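Local coordinates for multifunctional non-homologous end joining DNA repair protein LigD (Mycobacterium tuberculosis, PDB 2IRU) that repairs DNA double-strand breaks together with Ku by non-homologous end joining, its N-terminal polymerase domain adding nucleotides at the broken ends, at residues R136-L141 with G179-T184; V169-T174 with Y183-E188. All blocks are in the same frame, centred on the assembly; numbering follows the deposited sequence.

Interaction 1: R136-L141 with G179-T184; sequences RLVFDL and GLHLYT
Val138 meets the ring of Tyr183 because its CG2 stands opposite the backbone N (CG1 at chi1 69°). The methyl CG2 settles over one ring face, off centre, 3.8 Å from the Tyr183 centroid, in a CH-pi contact. Further along the same face of the sheet, Asp140 holds its CG anti to the backbone N (chi1 178°), which carries the carboxylate over one face of the His181 imidazole; Asp140 CG and His181 CE1 are 3.6 Å apart. The two planes are inclined rather than stacked, and a water joins the groups, donating to Asp140 OD2 and accepting a weak bond from His181 NE2. Gln233 is a second partner of OD2. At the far end the extended Arg136 runs beside Tyr183, its NE 3.7 Å from Tyr183 CD1, with Gln117 accepting from NE and Asp291 salt-bridged to NH1.

The backbones are antiparallel and joined by six hydrogen bonds, in pairs linking Leu137 with Thr184, Phe139 with Leu182 and Leu141 with Leu180. The bond from Leu141 N to Leu180 O, at 2.7 Å, is the shortest of the six. These three pairs send their side chains to the other face of the sheet. There Phe139 CB lies 4.3 Å from Leu182 CB, Leu141 CD2 touches Leu182 CD1, and helices 149-164 and 192-209 pack on top.

One sheet face is thus largely apolar and helix-covered, whereas the other carries Asp140, which by similarity binds both manganese ions, and His181, which probably contacts the nucleotide substrate. Such neighbouring antiparallel strands, presenting a metal-binding aspartate and a histidine, belong to the catalytic site of the archaeo-eukaryotic primase-polymerase fold.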
ATOM      1  N   ARG A 136     -11.401  -2.966   4.191  1.00 10.71           N
ATOM      2  CA  ARG A 136     -11.189  -3.500   2.823  1.00 10.62           C
ATOM      3  C   ARG A 136     -10.348  -4.746   2.936  1.00 10.80           C
ATOM      4  O   ARG A 136      -9.676  -4.946   3.964  1.00 12.12           O
ATOM      5  CB  ARG A 136     -10.450  -2.437   1.980  1.00 10.24           C
ATOM      6  CG  ARG A 136      -9.036  -2.112   2.452  1.00  9.45           C
ATOM      7  CD  ARG A 136      -8.533  -0.789   1.871  1.00 11.47           C
ATOM      8  NE  ARG A 136      -7.124  -0.602   2.214  1.00  9.23           N
ATOM      9  CZ  ARG A 136      -6.475   0.564   2.274  1.00 11.66           C
ATOM     10  NH1 ARG A 136      -7.103   1.716   2.030  1.00 10.72           N
ATOM     11  NH2 ARG A 136      -5.180   0.565   2.601  1.00  9.46           N
ATOM     12  N   LEU A 137     -10.399  -5.607   1.907  1.00  9.99           N
ATOM     13  CA  LEU A 137      -9.448  -6.715   1.781  1.00 10.64           C
ATOM     14  C   LEU A 137      -8.293  -6.349   0.843  1.00 10.42           C
ATOM     15  O   LEU A 137      -8.450  -5.566  -0.100  1.00 10.65           O
ATOM     16  CB  LEU A 137     -10.130  -7.983   1.214  1.00 10.32           C
ATOM     17  CG  LEU A 137     -11.395  -8.559   1.851  1.00 11.22           C
ATOM     18  CD1 LEU A 137     -11.868  -9.799   1.059  1.00 12.90           C
ATOM     19  CD2 LEU A 137     -11.146  -8.905   3.298  1.00 11.88           C
ATOM     20  N   VAL A 138      -7.132  -6.938   1.087  1.00 10.19           N
ATOM     21  CA  VAL A 138      -6.057  -6.848   0.114  1.00 10.87           C
ATOM     22  C   VAL A 138      -5.572  -8.245  -0.220  1.00 10.56           C
ATOM     23  O   VAL A 138      -5.484  -9.129   0.664  1.00 11.04           O
ATOM     24  CB  VAL A 138      -4.870  -5.976   0.592  1.00 10.51           C
ATOM     25  CG1 VAL A 138      -4.137  -6.657   1.723  1.00 10.26           C
ATOM     26  CG2 VAL A 138      -3.909  -5.673  -0.562  1.00 12.56           C
ATOM     27  N   PHE A 139      -5.320  -8.459  -1.502  1.00 10.50           N
ATOM     28  CA  PHE A 139      -4.641  -9.665  -1.972  1.00  9.80           C
ATOM     29  C   PHE A 139      -3.334  -9.263  -2.651  1.00 10.72           C
ATOM     30  O   PHE A 139      -3.318  -8.317  -3.449  1.00 11.14           O
ATOM     31  CB  PHE A 139      -5.505 -10.438  -2.961  1.00 10.88           C
ATOM     32  CG  PHE A 139      -6.780 -10.923  -2.367  1.00 10.36           C
ATOM     33  CD1 PHE A 139      -6.882 -12.221  -1.865  1.00 11.02           C
ATOM     34  CD2 PHE A 139      -7.903 -10.083  -2.324  1.00 11.33           C
ATOM     35  CE1 PHE A 139      -8.102 -12.647  -1.296  1.00 11.07           C
ATOM     36  CE2 PHE A 139      -9.099 -10.496  -1.783  1.00 11.46           C
ATOM     37  CZ  PHE A 139      -9.205 -11.787  -1.264  1.00 11.64           C
ATOM     38  N   ASP A 140      -2.251  -9.954  -2.314  1.00 10.56           N
ATOM     39  CA  ASP A 140      -0.963  -9.715  -2.960  1.00 10.89           C
ATOM     40  C   ASP A 140      -0.778 -10.898  -3.905  1.00 11.14           C
ATOM     41  O   ASP A 140      -0.642 -12.034  -3.446  1.00 10.93           O
ATOM     42  CB  ASP A 140       0.154  -9.735  -1.910  1.00 11.87           C
ATOM     43  CG  ASP A 140       1.550  -9.548  -2.493  1.00 14.78           C
ATOM     44  OD1 ASP A 140       1.758  -9.412  -3.739  1.00 15.37           O
ATOM     45  OD2 ASP A 140       2.476  -9.552  -1.645  1.00 16.33           O
ATOM     46  N   LEU A 141      -0.802 -10.619  -5.210  1.00 10.80           N
ATOM     47  CA  LEU A 141      -0.615 -11.637  -6.218  1.00 11.53           C
ATOM     48  C   LEU A 141       0.836 -11.631  -6.639  1.00 12.33           C
ATOM     49  O   LEU A 141       1.300 -10.680  -7.289  1.00 12.33           O
ATOM     50  CB  LEU A 141      -1.536 -11.368  -7.422  1.00 11.89           C
ATOM     51  CG  LEU A 141      -2.949 -11.947  -7.271  1.00 13.68           C
ATOM     52  CD1 LEU A 141      -3.722 -11.469  -6.038  1.00 14.44           C
ATOM     53  CD2 LEU A 141      -3.733 -11.638  -8.555  1.00 13.41           C
ATOM     54  N   GLY A 179       4.849  -7.537  -7.411  1.00 20.43           N
ATOM     55  CA  GLY A 179       3.477  -7.886  -7.043  1.00 19.79           C
ATOM     56  C   GLY A 179       2.432  -7.138  -7.854  1.00 18.88           C
ATOM     57  O   GLY A 179       2.716  -6.144  -8.541  1.00 19.15           O
ATOM     58  N   LEU A 180       1.244  -7.708  -7.866  1.00 16.69           N
ATOM     59  CA  LEU A 180       0.037  -6.999  -8.215  1.00 15.86           C
ATOM     60  C   LEU A 180      -0.829  -7.090  -6.952  1.00 14.69           C
ATOM     61  O   LEU A 180      -1.054  -8.204  -6.473  1.00 15.62           O
ATOM     62  CB  LEU A 180      -0.646  -7.729  -9.382  1.00 15.96           C
ATOM     63  CG  LEU A 180      -2.023  -7.247  -9.816  1.00 16.68           C
ATOM     64  CD1 LEU A 180      -1.952  -5.789 -10.248  1.00 19.97           C
ATOM     65  CD2 LEU A 180      -2.571  -8.120 -10.945  1.00 16.74           C
ATOM     66  N   HIS A 181      -1.263  -5.957  -6.383  1.00 12.55           N
ATOM     67  CA  HIS A 181      -2.184  -5.979  -5.251  1.00 12.49           C
ATOM     68  C   HIS A 181      -3.602  -5.729  -5.737  1.00 11.48           C
ATOM     69  O   HIS A 181      -3.795  -4.963  -6.685  1.00 11.67           O
ATOM     70  CB  HIS A 181      -1.847  -4.920  -4.191  1.00 12.85           C
ATOM     71  CG  HIS A 181      -0.585  -5.201  -3.447  1.00 15.00           C
ATOM     72  ND1 HIS A 181      -0.540  -6.075  -2.377  1.00 19.85           N
ATOM     73  CD2 HIS A 181       0.658  -4.687  -3.566  1.00 16.01           C
ATOM     74  CE1 HIS A 181       0.697  -6.114  -1.903  1.00 17.21           C
ATOM     75  NE2 HIS A 181       1.447  -5.299  -2.628  1.00 21.86           N
ATOM     76  N   LEU A 182      -4.575  -6.387  -5.099  1.00 10.83           N
ATOM     77  CA  LEU A 182      -5.991  -6.193  -5.413  1.00  9.92           C
ATOM     78  C   LEU A 182      -6.654  -5.762  -4.105  1.00 10.67           C
ATOM     79  O   LEU A 182      -6.440  -6.417  -3.088  1.00 11.87           O
ATOM     80  CB  LEU A 182      -6.692  -7.489  -5.886  1.00 10.82           C
ATOM     81  CG  LEU A 182      -6.115  -8.161  -7.141  1.00 11.08           C
ATOM     82  CD1 LEU A 182      -6.986  -9.366  -7.546  1.00 11.57           C
ATOM     83  CD2 LEU A 182      -6.068  -7.166  -8.296  1.00 13.56           C
ATOM     84  N   TYR A 183      -7.396  -4.658  -4.131  1.00 10.24           N
ATOM     85  CA  TYR A 183      -8.133  -4.178  -2.969  1.00 10.63           C
ATOM     86  C   TYR A 183      -9.644  -4.278  -3.221  1.00 11.52           C
ATOM     87  O   TYR A 183     -10.114  -4.035  -4.328  1.00 10.95           O
ATOM     88  CB  TYR A 183      -7.814  -2.714  -2.704  1.00 10.78           C
ATOM     89  CG  TYR A 183      -6.406  -2.458  -2.220  1.00 11.59           C
ATOM     90  CD1 TYR A 183      -6.110  -2.494  -0.846  1.00 10.15           C
ATOM     91  CD2 TYR A 183      -5.357  -2.184  -3.120  1.00 10.43           C
ATOM     92  CE1 TYR A 183      -4.818  -2.257  -0.372  1.00 11.78           C
ATOM     93  CE2 TYR A 183      -4.025  -1.941  -2.647  1.00 10.80           C
ATOM     94  CZ  TYR A 183      -3.778  -1.969  -1.262  1.00 10.77           C
ATOM     95  OH  TYR A 183      -2.505  -1.754  -0.770  1.00 11.06           O
ATOM     96  N   THR A 184     -10.378  -4.616  -2.172  1.00 12.10           N
ATOM     97  CA  THR A 184     -11.827  -4.718  -2.249  1.00 12.69           C
ATOM     98  C   THR A 184     -12.450  -4.067  -0.999  1.00 12.87           C
ATOM     99  O   THR A 184     -12.202  -4.515   0.127  1.00 13.56           O
ATOM    100  CB  THR A 184     -12.273  -6.169  -2.352  1.00 13.20           C
ATOM    101  OG1 THR A 184     -11.635  -6.776  -3.499  1.00 16.18           O
ATOM    102  CG2 THR A 184     -13.792  -6.184  -2.469  1.00 12.24           C
TER
HETATM  103  O   HOH W   1      -2.452  -1.022   2.051  1.00 11.28           O
HETATM  104  O   HOH W   2       3.848  -6.928  -2.436  1.00 45.99           O

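Interaction 2: V169-T174 with Y183-E188; sequences VTFPVT and YTPLDE
Phe171 and Tyr183 face each other as an antiparallel hydrogen-bonded pair, the one beta bridge between 169-174 and 183-188. Phe171 N donates to Tyr183 O at 2.8 Å, and Tyr183 N returns a bond to Phe171 O. Next to this pair the threonines come together: Thr184 OG1 donates to Thr170 OG1 over 3.2 Å, a hydroxyl-to-hydroxyl link between side chains that lie askew to one another. Both hydroxyls sit anti to their own carbonyl carbon (chi1 -50° in Thr170, -57° in Thr184), which turns the two oxygens toward each other. The methyl of Thr184 is pressed against the backbone, its CG2 only 3.0 Å from Val169 O.

Two apolar contacts flank the bridge. Pro185 meets the edge of the Phe171 ring, with CD in the ring plane and 3.6 Å from Phe171 CE2, the two side chains crossing at about a right angle. On the other side Val173 brings CG2 to the edge of the Tyr183 ring, 3.8 Å from Tyr183 CD2.

Beyond this first shell, a water links the two backbones past the bridge, accepting from Val169 N and donating to Pro185 O. The strands are antiparallel but splayed, their short axes at 142°, and the paired backbones reach no further than Phe171 and Tyr183 within these two segments. Backbone bonds of Pro172 with Arg258 and of Thr174 with Ala256 join strand 171-174 to the neighbouring strand 253-257, and Trp260 NE1 donates to Thr170 O.

This is the open end of the beta hairpin formed by strands 171-174 and 180-186. Helix 149-164 packs on Thr170 and Thr184 through Leu163, the C-terminal loop residues Leu287 and Arg289 touch Phe171, and strand 129-143 lies along the far side of strand 180-186.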
ATOM      1  N   VAL A 169     -16.520  -5.300  -5.214  1.00 14.54           N
ATOM      2  CA  VAL A 169     -15.834  -4.714  -6.363  1.00 14.22           C
ATOM      3  C   VAL A 169     -14.335  -4.724  -6.049  1.00 13.68           C
ATOM      4  O   VAL A 169     -13.950  -4.468  -4.926  1.00 13.15           O
ATOM      5  CB  VAL A 169     -16.332  -3.257  -6.622  1.00 14.34           C
ATOM      6  CG1 VAL A 169     -15.539  -2.555  -7.723  1.00 16.15           C
ATOM      7  CG2 VAL A 169     -17.862  -3.234  -6.941  1.00 16.23           C
ATOM      8  N   THR A 170     -13.512  -4.999  -7.055  1.00 13.50           N
ATOM      9  CA  THR A 170     -12.072  -5.138  -6.858  1.00 11.90           C
ATOM     10  C   THR A 170     -11.281  -4.123  -7.686  1.00 11.98           C
ATOM     11  O   THR A 170     -11.613  -3.881  -8.862  1.00 11.24           O
ATOM     12  CB  THR A 170     -11.659  -6.582  -7.208  1.00 13.04           C
ATOM     13  OG1 THR A 170     -12.529  -7.486  -6.507  1.00 14.67           O
ATOM     14  CG2 THR A 170     -10.219  -6.891  -6.820  1.00 13.37           C
ATOM     15  N   PHE A 171     -10.236  -3.570  -7.075  1.00 12.23           N
ATOM     16  CA  PHE A 171      -9.398  -2.551  -7.708  1.00 12.05           C
ATOM     17  C   PHE A 171      -7.965  -3.056  -7.819  1.00 12.20           C
ATOM     18  O   PHE A 171      -7.347  -3.416  -6.796  1.00 13.48           O
ATOM     19  CB  PHE A 171      -9.393  -1.251  -6.871  1.00 12.75           C
ATOM     20  CG  PHE A 171     -10.759  -0.660  -6.679  1.00 13.81           C
ATOM     21  CD1 PHE A 171     -11.236   0.323  -7.554  1.00 15.00           C
ATOM     22  CD2 PHE A 171     -11.590  -1.094  -5.630  1.00 14.42           C
ATOM     23  CE1 PHE A 171     -12.506   0.878  -7.390  1.00 17.86           C
ATOM     24  CE2 PHE A 171     -12.864  -0.542  -5.460  1.00 16.52           C
ATOM     25  CZ  PHE A 171     -13.333   0.439  -6.330  1.00 15.90           C
ATOM     26  N   PRO A 172      -7.393  -3.013  -9.029  1.00 10.46           N
ATOM     27  CA  PRO A 172      -5.994  -3.421  -9.090  1.00  9.77           C
ATOM     28  C   PRO A 172      -4.992  -2.298  -8.904  1.00  9.89           C
ATOM     29  O   PRO A 172      -5.231  -1.167  -9.301  1.00  8.72           O
ATOM     30  CB  PRO A 172      -5.851  -3.995 -10.512  1.00 10.30           C
ATOM     31  CG  PRO A 172      -6.932  -3.304 -11.333  1.00  9.24           C
ATOM     32  CD  PRO A 172      -7.938  -2.676 -10.366  1.00 11.17           C
ATOM     33  N   VAL A 173      -3.870  -2.651  -8.302  1.00  9.29           N
ATOM     34  CA  VAL A 173      -2.801  -1.694  -8.048  1.00  9.86           C
ATOM     35  C   VAL A 173      -1.482  -2.416  -8.287  1.00  8.64           C
ATOM     36  O   VAL A 173      -1.137  -3.357  -7.541  1.00  9.43           O
ATOM     37  CB  VAL A 173      -2.823  -1.161  -6.583  1.00  9.65           C
ATOM     38  CG1 VAL A 173      -1.675  -0.187  -6.394  1.00 10.33           C
ATOM     39  CG2 VAL A 173      -4.150  -0.476  -6.260  1.00 11.35           C
ATOM     40  N   THR A 174      -0.754  -2.030  -9.334  1.00  8.05           N
ATOM     41  CA  THR A 174       0.551  -2.669  -9.575  1.00  8.45           C
ATOM     42  C   THR A 174       1.455  -2.170  -8.441  1.00  8.67           C
ATOM     43  O   THR A 174       1.446  -0.984  -8.138  1.00  9.51           O
ATOM     44  CB  THR A 174       1.116  -2.420 -10.980  1.00  9.01           C
ATOM     45  OG1 THR A 174       1.009  -1.037 -11.360  1.00  7.27           O
ATOM     46  CG2 THR A 174       0.342  -3.305 -12.012  1.00  6.01           C
ATOM     47  N   TYR A 183      -7.396  -4.658  -4.131  1.00 10.24           N
ATOM     48  CA  TYR A 183      -8.133  -4.178  -2.969  1.00 10.63           C
ATOM     49  C   TYR A 183      -9.644  -4.278  -3.221  1.00 11.52           C
ATOM     50  O   TYR A 183     -10.114  -4.035  -4.328  1.00 10.95           O
ATOM     51  CB  TYR A 183      -7.814  -2.714  -2.704  1.00 10.78           C
ATOM     52  CG  TYR A 183      -6.406  -2.458  -2.220  1.00 11.59           C
ATOM     53  CD1 TYR A 183      -6.110  -2.494  -0.846  1.00 10.15           C
ATOM     54  CD2 TYR A 183      -5.357  -2.184  -3.120  1.00 10.43           C
ATOM     55  CE1 TYR A 183      -4.818  -2.257  -0.372  1.00 11.78           C
ATOM     56  CE2 TYR A 183      -4.025  -1.941  -2.647  1.00 10.80           C
ATOM     57  CZ  TYR A 183      -3.778  -1.969  -1.262  1.00 10.77           C
ATOM     58  OH  TYR A 183      -2.505  -1.754  -0.770  1.00 11.06           O
ATOM     59  N   THR A 184     -10.378  -4.616  -2.172  1.00 12.10           N
ATOM     60  CA  THR A 184     -11.827  -4.718  -2.249  1.00 12.69           C
ATOM     61  C   THR A 184     -12.450  -4.067  -0.999  1.00 12.87           C
ATOM     62  O   THR A 184     -12.202  -4.515   0.127  1.00 13.56           O
ATOM     63  CB  THR A 184     -12.273  -6.169  -2.352  1.00 13.20           C
ATOM     64  OG1 THR A 184     -11.635  -6.776  -3.499  1.00 16.18           O
ATOM     65  CG2 THR A 184     -13.792  -6.184  -2.469  1.00 12.24           C
ATOM     66  N   PRO A 185     -13.250  -3.012  -1.183  1.00 13.28           N
ATOM     67  CA  PRO A 185     -13.861  -2.450   0.035  1.00 13.35           C
ATOM     68  C   PRO A 185     -14.982  -3.367   0.552  1.00 13.62           C
ATOM     69  O   PRO A 185     -15.731  -3.973  -0.243  1.00 12.52           O
ATOM     70  CB  PRO A 185     -14.404  -1.099  -0.428  1.00 14.16           C
ATOM     71  CG  PRO A 185     -14.673  -1.286  -1.898  1.00 13.30           C
ATOM     72  CD  PRO A 185     -13.675  -2.309  -2.405  1.00 13.75           C
ATOM     73  N   LEU A 186     -15.076  -3.458   1.876  1.00 13.96           N
ATOM     74  CA  LEU A 186     -16.085  -4.291   2.537  1.00 14.61           C
ATOM     75  C   LEU A 186     -17.411  -3.559   2.692  1.00 15.82           C
ATOM     76  O   LEU A 186     -17.447  -2.399   3.117  1.00 16.00           O
ATOM     77  CB  LEU A 186     -15.558  -4.786   3.895  1.00 13.88           C
ATOM     78  CG  LEU A 186     -14.347  -5.754   3.865  1.00 15.02           C
ATOM     79  CD1 LEU A 186     -13.816  -6.033   5.280  1.00 17.40           C
ATOM     80  CD2 LEU A 186     -14.587  -7.076   3.111  1.00 15.69           C
ATOM     81  N   ASP A 187     -18.498  -4.242   2.328  1.00 17.72           N
ATOM     82  CA  ASP A 187     -19.847  -3.739   2.586  1.00 19.69           C
ATOM     83  C   ASP A 187     -20.098  -3.646   4.079  1.00 21.11           C
ATOM     84  O   ASP A 187     -20.523  -2.605   4.585  1.00 22.03           O
ATOM     85  CB  ASP A 187     -20.901  -4.639   1.929  1.00 19.65           C
ATOM     86  CG  ASP A 187     -21.132  -4.294   0.468  1.00 20.06           C
ATOM     87  OD1 ASP A 187     -20.394  -3.432  -0.078  1.00 17.38           O
ATOM     88  OD2 ASP A 187     -22.068  -4.874  -0.120  1.00 22.65           O
ATOM     89  N   GLU A 188     -19.857  -4.745   4.784  1.00 22.76           N
ATOM     90  CA  GLU A 188     -20.066  -4.754   6.230  1.00 24.25           C
ATOM     91  C   GLU A 188     -18.741  -4.931   6.970  1.00 24.22           C
ATOM     92  O   GLU A 188     -17.871  -5.702   6.529  1.00 23.73           O
ATOM     93  CB  GLU A 188     -21.134  -5.773   6.667  1.00 24.42           C
ATOM     94  CG  GLU A 188     -21.016  -7.170   6.071  1.00 25.46           C
ATOM     95  CD  GLU A 188     -22.137  -8.096   6.522  1.00 26.33           C
ATOM     96  OE1 GLU A 188     -21.868  -9.302   6.729  1.00 29.88           O
ATOM     97  OE2 GLU A 188     -23.289  -7.623   6.668  1.00 28.07           O
TER
HETATM   98  O   HOH W   3     -16.854  -3.959  -2.669  1.00 31.21           O

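How the interactions relate
Interactions 1 and 2 are centred about 7 Å apart and share strand 180-186, which runs antiparallel to strand 129-143 on one side and to strand 171-174 on the other. Along the chain, 129-143 comes first, helix 149-164 follows, and the hairpin of 171-174 and 180-186 closes the unit, placing its second strand in the middle. Tyr183 and Thr184 belong to both contacts, and His181 O probably accepts a hydrogen bond from Val173 N, extending the hairpin pairing into the segment used by interaction 1. The result is a continuous sheet within the primase-polymerase domain, in which the His181 strand, flanked on both sides, lies next to Asp140, a probable manganese ligand.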